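Local atomic coordinates of N-acetylmuramoyl-l-alanine amidase (PDB entry 3NE8), a protein that probably hydrolyses, with a bound zinc ion, the amide bond between N-acetylmuramic acid and L-alanine in peptidoglycan during bacterial cell division. Residues Arg6-Pro11 with Ile50-Arg55; Leu77-His82 with Val187-Gly192. One frame throughout, in Å; residues are numbered along the deposited sequence. Where two conformers were deposited one is given.

Interaction 1: Arg6-Pro11 with Ile50-Arg55. With ACT (acetate ion), chain E.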
loop_
_atom_site.group_PDB
_atom_site.type_symbol
_atom_site.label_atom_id
_atom_site.label_comp_id
_atom_site.label_asym_id
_atom_site.label_seq_id
_atom_site.Cartn_x
_atom_site.Cartn_y
_atom_site.Cartn_z
ATOM N N ARG A 6 4.131 16.626 -0.062
ATOM C CA ARG A 6 3.258 17.758 0.234
ATOM C C ARG A 6 1.997 17.304 0.955
ATOM O O ARG A 6 1.232 16.494 0.432
ATOM C CB ARG A 6 2.903 18.478 -1.069
ATOM C CG ARG A 6 4.134 18.899 -1.886
ATOM C CD ARG A 6 3.763 19.531 -3.221
ATOM N NE ARG A 6 3.070 20.803 -3.043
ATOM C CZ ARG A 6 3.670 21.940 -2.715
ATOM N NH1 ARG A 6 4.990 21.973 -2.536
ATOM N NH2 ARG A 6 2.955 23.044 -2.572
ATOM N N VAL A 7 1.778 17.832 2.153
ATOM C CA VAL A 7 0.665 17.406 2.996
ATOM C C VAL A 7 -0.194 18.598 3.385
ATOM O O VAL A 7 0.332 19.625 3.818
ATOM C CB VAL A 7 1.186 16.755 4.291
ATOM C CG1 VAL A 7 0.032 16.295 5.173
ATOM C CG2 VAL A 7 2.081 15.587 3.959
ATOM N N VAL A 8 -1.513 18.456 3.252
ATOM C CA VAL A 8 -2.436 19.467 3.727
ATOM C C VAL A 8 -3.231 18.894 4.879
ATOM O O VAL A 8 -3.789 17.790 4.772
ATOM C CB VAL A 8 -3.352 19.966 2.592
ATOM C CG1 VAL A 8 -4.473 20.856 3.149
ATOM C CG2 VAL A 8 -2.515 20.739 1.574
ATOM N N LEU A 9 -3.232 19.628 5.990
ATOM C CA LEU A 9 -3.983 19.276 7.182
ATOM C C LEU A 9 -5.200 20.174 7.287
ATOM O O LEU A 9 -5.095 21.394 7.135
ATOM C CB LEU A 9 -3.132 19.447 8.437
ATOM C CG LEU A 9 -1.788 18.727 8.418
ATOM C CD1 LEU A 9 -1.010 18.981 9.698
ATOM C CD2 LEU A 9 -1.954 17.233 8.191
ATOM N N ASP A 10 -6.346 19.569 7.573
ATOM C CA ASP A 10 -7.605 20.283 7.680
ATOM C C ASP A 10 -8.144 20.195 9.098
ATOM O O ASP A 10 -8.721 19.179 9.492
ATOM C CB ASP A 10 -8.627 19.673 6.712
ATOM C CG ASP A 10 -10.000 20.281 6.868
ATOM O OD1 ASP A 10 -10.076 21.528 6.883
ATOM O OD2 ASP A 10 -10.999 19.532 7.005
ATOM N N PRO A 11 -7.968 21.266 9.891
ATOM C CA PRO A 11 -8.573 21.262 11.230
ATOM C C PRO A 11 -10.091 21.400 11.111
ATOM O O PRO A 11 -10.595 22.435 10.660
ATOM C CB PRO A 11 -7.962 22.501 11.913
ATOM C CG PRO A 11 -6.839 22.957 11.019
ATOM C CD PRO A 11 -7.202 22.500 9.636
ATOM N N ILE A 50 6.556 19.089 3.257
ATOM C CA ILE A 50 6.061 20.460 3.228
ATOM C C ILE A 50 4.589 20.433 3.610
ATOM O O ILE A 50 3.810 19.666 3.046
ATOM C CB ILE A 50 6.236 21.077 1.841
ATOM C CG1 ILE A 50 7.721 21.114 1.467
ATOM C CG2 ILE A 50 5.655 22.482 1.798
ATOM C CD1 ILE A 50 7.978 21.753 0.132
ATOM N N VAL A 51 4.221 21.258 4.583
ATOM C CA VAL A 51 2.903 21.185 5.195
ATOM C C VAL A 51 2.153 22.489 5.037
ATOM O O VAL A 51 2.734 23.563 5.192
ATOM C CB VAL A 51 3.032 20.944 6.708
ATOM C CG1 VAL A 51 1.657 20.806 7.360
ATOM C CG2 VAL A 51 3.885 19.724 6.978
ATOM N N ALA A 52 0.863 22.405 4.750
ATOM C CA ALA A 52 -0.012 23.565 4.816
ATOM C C ALA A 52 -1.279 23.168 5.556
ATOM O O ALA A 52 -1.665 21.997 5.558
ATOM C CB ALA A 52 -0.348 24.084 3.427
ATOM N N LEU A 53 -1.909 24.139 6.201
ATOM C CA LEU A 53 -3.196 23.950 6.853
ATOM C C LEU A 53 -4.299 24.644 6.043
ATOM O O LEU A 53 -4.065 25.710 5.462
ATOM C CB LEU A 53 -3.158 24.522 8.275
ATOM C CG LEU A 53 -2.717 23.582 9.397
ATOM C CD1 LEU A 53 -1.325 22.989 9.155
ATOM C CD2 LEU A 53 -2.764 24.292 10.744
ATOM N N THR A 54 -5.494 24.058 6.004
ATOM C CA THR A 54 -6.620 24.729 5.358
ATOM C C THR A 54 -6.969 26.045 6.069
ATOM O O THR A 54 -7.380 27.003 5.426
ATOM C CB THR A 54 -7.860 23.832 5.298
ATOM O OG1 THR A 54 -8.180 23.416 6.622
ATOM C CG2 THR A 54 -7.609 22.611 4.401
ATOM N N ARG A 55 -6.874 26.041 7.396
ATOM C CA ARG A 55 -6.994 27.243 8.218
ATOM C C ARG A 55 -5.941 27.164 9.299
ATOM O O ARG A 55 -5.658 26.083 9.833
ATOM C CB ARG A 55 -8.380 27.359 8.860
ATOM C CG ARG A 55 -8.684 26.284 9.910
ATOM C CD ARG A 55 -10.099 26.416 10.447
ATOM N NE ARG A 55 -10.472 25.375 11.409
ATOM C CZ ARG A 55 -10.400 25.500 12.732
ATOM N NH1 ARG A 55 -9.926 26.618 13.273
ATOM N NH2 ARG A 55 -10.807 24.516 13.518
HETATM C C ACT E . 5.574 25.382 -1.750
HETATM O O ACT E . 6.164 24.367 -2.185
HETATM O OXT ACT E . 4.336 25.298 -1.616
HETATM C CH3 ACT E . 6.311 26.645 -1.409
#
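Thr54 closes over the end of strand 6-11, its side chain reaching Asp10 and Pro11 just where the regular pairing stops. Up to that point the two strands run parallel, Val7 and Leu9 on the inner strand bonding alternately to Ile50 O, Ala52 N, Ala52 O and Thr54 N; Thr54 N to Leu9 O, at 2.9 Å, is the last rung. From CB, near Leu9 O, Thr54 forks. CG2 turns to the face carrying Val8 and lies 3.8 Å from Val8 CG1, the two side chains crossing nearly at right angles. OG1, set between the backbone N and carbonyl carbon (chi1 56°), donates to Asp10 OD1 at 2.7 Å, on the anti lone pair of that oxygen, and also touches Pro11 CD. Asp10 OD1 has a second partner in Arg66, a salt bridge, so Thr54 and Arg66 share this oxygen, while OD2 bonds to Ser80 OG. Beyond it Arg55, extended from CG to NE, slides past Pro11 in the opposite sense: NE donates to Pro11 O at 3.0 Å from above the carbonyl plane, and Pro11 CB lies over one guanidinium face, while NH2 bonds to Lys29 O. On the opposite sheet face Leu9 CD1 meets Val51 CG1 at 4.0 Å, beneath helix 28-45. At the far end an acetate, probably from the crystallisation liquor, lies in plane at the edge of the Arg6 guanidinium, NH1 to O at 2.7 Å and NH2 to OXT at 2.8 Å. Strands 5-11 and 49-53 with helix 28-45 form a beta-alpha-beta unit, 49-53 outermost in the chain's sheet.

Interaction 2: Leu77-His82 with Val187-Gly192. With ZN (zinc ion), chain B.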
loop_
_atom_site.group_PDB
_atom_site.type_symbol
_atom_site.label_atom_id
_atom_site.label_comp_id
_atom_site.label_asym_id
_atom_site.label_seq_id
_atom_site.Cartn_x
_atom_site.Cartn_y
_atom_site.Cartn_z
ATOM N N LEU A 77 -1.244 14.322 -0.058
ATOM C CA LEU A 77 -2.029 13.702 1.003
ATOM C C LEU A 77 -2.807 14.804 1.705
ATOM O O LEU A 77 -2.280 15.901 1.924
ATOM C CB LEU A 77 -1.104 12.992 2.003
ATOM C CG LEU A 77 -1.762 12.337 3.222
ATOM C CD1 LEU A 77 -2.749 11.234 2.836
ATOM C CD2 LEU A 77 -0.699 11.791 4.163
ATOM N N PHE A 78 -4.047 14.500 2.067
ATOM C CA PHE A 78 -4.960 15.405 2.752
ATOM C C PHE A 78 -5.512 14.674 3.969
ATOM O O PHE A 78 -6.015 13.550 3.850
ATOM C CB PHE A 78 -6.096 15.795 1.802
ATOM C CG PHE A 78 -7.157 16.657 2.428
ATOM C CD1 PHE A 78 -6.927 18.002 2.680
ATOM C CD2 PHE A 78 -8.395 16.124 2.767
ATOM C CE1 PHE A 78 -7.917 18.814 3.235
ATOM C CE2 PHE A 78 -9.380 16.916 3.341
ATOM C CZ PHE A 78 -9.139 18.273 3.570
ATOM N N ILE A 79 -5.407 15.301 5.140
ATOM C CA ILE A 79 -5.876 14.711 6.388
ATOM C C ILE A 79 -6.819 15.684 7.082
ATOM O O ILE A 79 -6.407 16.786 7.462
ATOM C CB ILE A 79 -4.697 14.388 7.334
ATOM C CG1 ILE A 79 -3.677 13.461 6.652
ATOM C CG2 ILE A 79 -5.215 13.771 8.620
ATOM C CD1 ILE A 79 -2.414 13.228 7.467
ATOM N N SER A 80 -8.076 15.287 7.236
ATOM C CA SER A 80 -9.036 16.098 7.967
ATOM C C SER A 80 -9.106 15.585 9.395
ATOM O O SER A 80 -9.281 14.379 9.631
ATOM C CB SER A 80 -10.408 16.031 7.303
ATOM O OG SER A 80 -11.308 16.971 7.884
ATOM N N ILE A 81 -8.967 16.504 10.346
ATOM C CA ILE A 81 -8.790 16.178 11.758
ATOM C C ILE A 81 -10.042 16.560 12.544
ATOM O O ILE A 81 -10.491 17.710 12.471
ATOM C CB ILE A 81 -7.579 16.959 12.307
ATOM C CG1 ILE A 81 -6.296 16.525 11.588
ATOM C CG2 ILE A 81 -7.453 16.814 13.825
ATOM C CD1 ILE A 81 -5.184 17.537 11.618
ATOM N N HIS A 82 -10.592 15.593 13.282
ATOM C CA HIS A 82 -11.868 15.729 13.979
ATOM C C HIS A 82 -11.843 15.156 15.383
ATOM O O HIS A 82 -10.957 14.371 15.726
ATOM C CB HIS A 82 -12.980 15.073 13.153
ATOM C CG HIS A 82 -13.312 15.862 11.936
ATOM N ND1 HIS A 82 -14.366 16.748 11.902
ATOM C CD2 HIS A 82 -12.659 15.999 10.757
ATOM C CE1 HIS A 82 -14.370 17.370 10.735
ATOM N NE2 HIS A 82 -13.348 16.932 10.022
ATOM N N VAL A 187 -7.916 11.174 4.044
ATOM C CA VAL A 187 -8.517 10.460 5.157
ATOM C C VAL A 187 -9.056 11.456 6.171
ATOM O O VAL A 187 -8.598 12.610 6.238
ATOM C CB VAL A 187 -7.517 9.502 5.866
ATOM C CG1 VAL A 187 -6.952 8.474 4.888
ATOM C CG2 VAL A 187 -6.393 10.273 6.561
ATOM N N LEU A 188 -10.001 10.999 6.980
ATOM C CA LEU A 188 -10.516 11.763 8.102
ATOM C C LEU A 188 -10.142 11.013 9.370
ATOM O O LEU A 188 -10.480 9.834 9.532
ATOM C CB LEU A 188 -12.033 11.942 7.981
ATOM C CG LEU A 188 -12.716 12.815 9.038
ATOM C CD1 LEU A 188 -13.955 13.473 8.452
ATOM C CD2 LEU A 188 -13.052 12.042 10.299
ATOM N N ILE A 189 -9.411 11.670 10.260
ATOM C CA ILE A 189 -8.981 11.032 11.497
ATOM C C ILE A 189 -9.741 11.612 12.666
ATOM O O ILE A 189 -9.735 12.828 12.875
ATOM C CB ILE A 189 -7.478 11.204 11.742
ATOM C CG1 ILE A 189 -6.693 10.576 10.589
ATOM C CG2 ILE A 189 -7.076 10.577 13.077
ATOM C CD1 ILE A 189 -5.186 10.675 10.735
ATOM N N GLU A 190 -10.446 10.752 13.395
ATOM C CA GLU A 190 -11.010 11.141 14.680
ATOM C C GLU A 190 -9.927 10.889 15.703
ATOM O O GLU A 190 -9.524 9.744 15.924
ATOM C CB GLU A 190 -12.249 10.312 15.024
ATOM C CG GLU A 190 -13.426 10.532 14.098
ATOM C CD GLU A 190 -14.154 11.845 14.315
ATOM O OE1 GLU A 190 -13.882 12.554 15.310
ATOM O OE2 GLU A 190 -15.025 12.164 13.469
ATOM N N ILE A 191 -9.403 11.949 16.302
ATOM C CA ILE A 191 -8.357 11.690 17.264
ATOM C C ILE A 191 -8.961 11.092 18.530
ATOM O O ILE A 191 -8.269 10.340 19.221
ATOM C CB ILE A 191 -7.492 12.899 17.538
ATOM C CG1 ILE A 191 -8.369 14.037 18.033
ATOM C CG2 ILE A 191 -6.736 13.284 16.275
ATOM C CD1 ILE A 191 -7.596 15.221 18.562
ATOM N N GLY A 192 -10.246 11.361 18.771
ATOM C CA GLY A 192 -11.037 10.740 19.825
ATOM C C GLY A 192 -12.442 11.302 19.716
ATOM O O GLY A 192 -12.685 12.172 18.883
HETATM ZN ZN ZN B . -16.016 16.965 13.310
#
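His82 and Leu188 meet at about a right angle, the leucine fork coming up obliquely to the CD2-NE2 part of the ring: Leu188 CG is 3.6 Å from His82 CD2, and Leu188 CD1 also reaches CD2 and NE2. The ring owes its place to a side chain thrown back beside its own backbone N (chi1 -72°), with chi2 of -97° turning ND1 to the zinc ion, 2.2 Å away. NE2, on the other side of the ring, donates to Ser80 OG two residues earlier on the same strand at 3.0 Å; the oxygen lies in the ring plane, though the bond is bent (132°). Ser80 OG is bonded in turn to Asp10 OD2, so a carboxylate backs the histidine through a serine; together with the zinc bond at ND1, this second-shell chain helps hold the ring's rotation and may polarise it. Glu190 lies on the same side of the sheet as Ser80, His82 and Leu188. Bent at chi2, its chain folds back so that OE1 lies 3.4 Å from His82 CB, and OE1 accepts the backbone NH of Asp84, itself a zinc ligand. On the opposite face the two strands present Ile79, Ile81, Val187 and Ile189, all apolar: Ile79 CG2 rests 3.7 Å from Ile189 CD1, while Ile79 CG1 runs alongside Val187 CG2, and helix 206-227 covers Ile79 and Ile189. Between the faces, five backbone hydrogen bonds join the parallel strands, from Val187 N to Phe78 O through to Ile191 N to His82 O at 2.9 Å. Helices on the apolar face and a metal centre at the strands' C-terminal ends suit the zinc-dependent amidase fold; His13, Glu28, Asp84 and Glu115 complete the zinc site.

Both interactions are parallel strand pairings in one mixed sheet, joined where strand 5-11 of interaction 1 neighbours strand 77-82 of interaction 2. Interaction 1 lies at the sheet's margin, its centre about 10 Å from the chain centre, and is partly exposed along strand 50-53; interaction 2 sits at the very core, all its touching residues buried. Their chemistry follows: the first joins aliphatic packing to polar ends where arginines meet a carbonyl and an acetate, whereas the second carries isoleucines and valine on one face and the zinc-binding histidine on the other. A probable hydrogen bond between Asp10 and Ser80 links the two contacts.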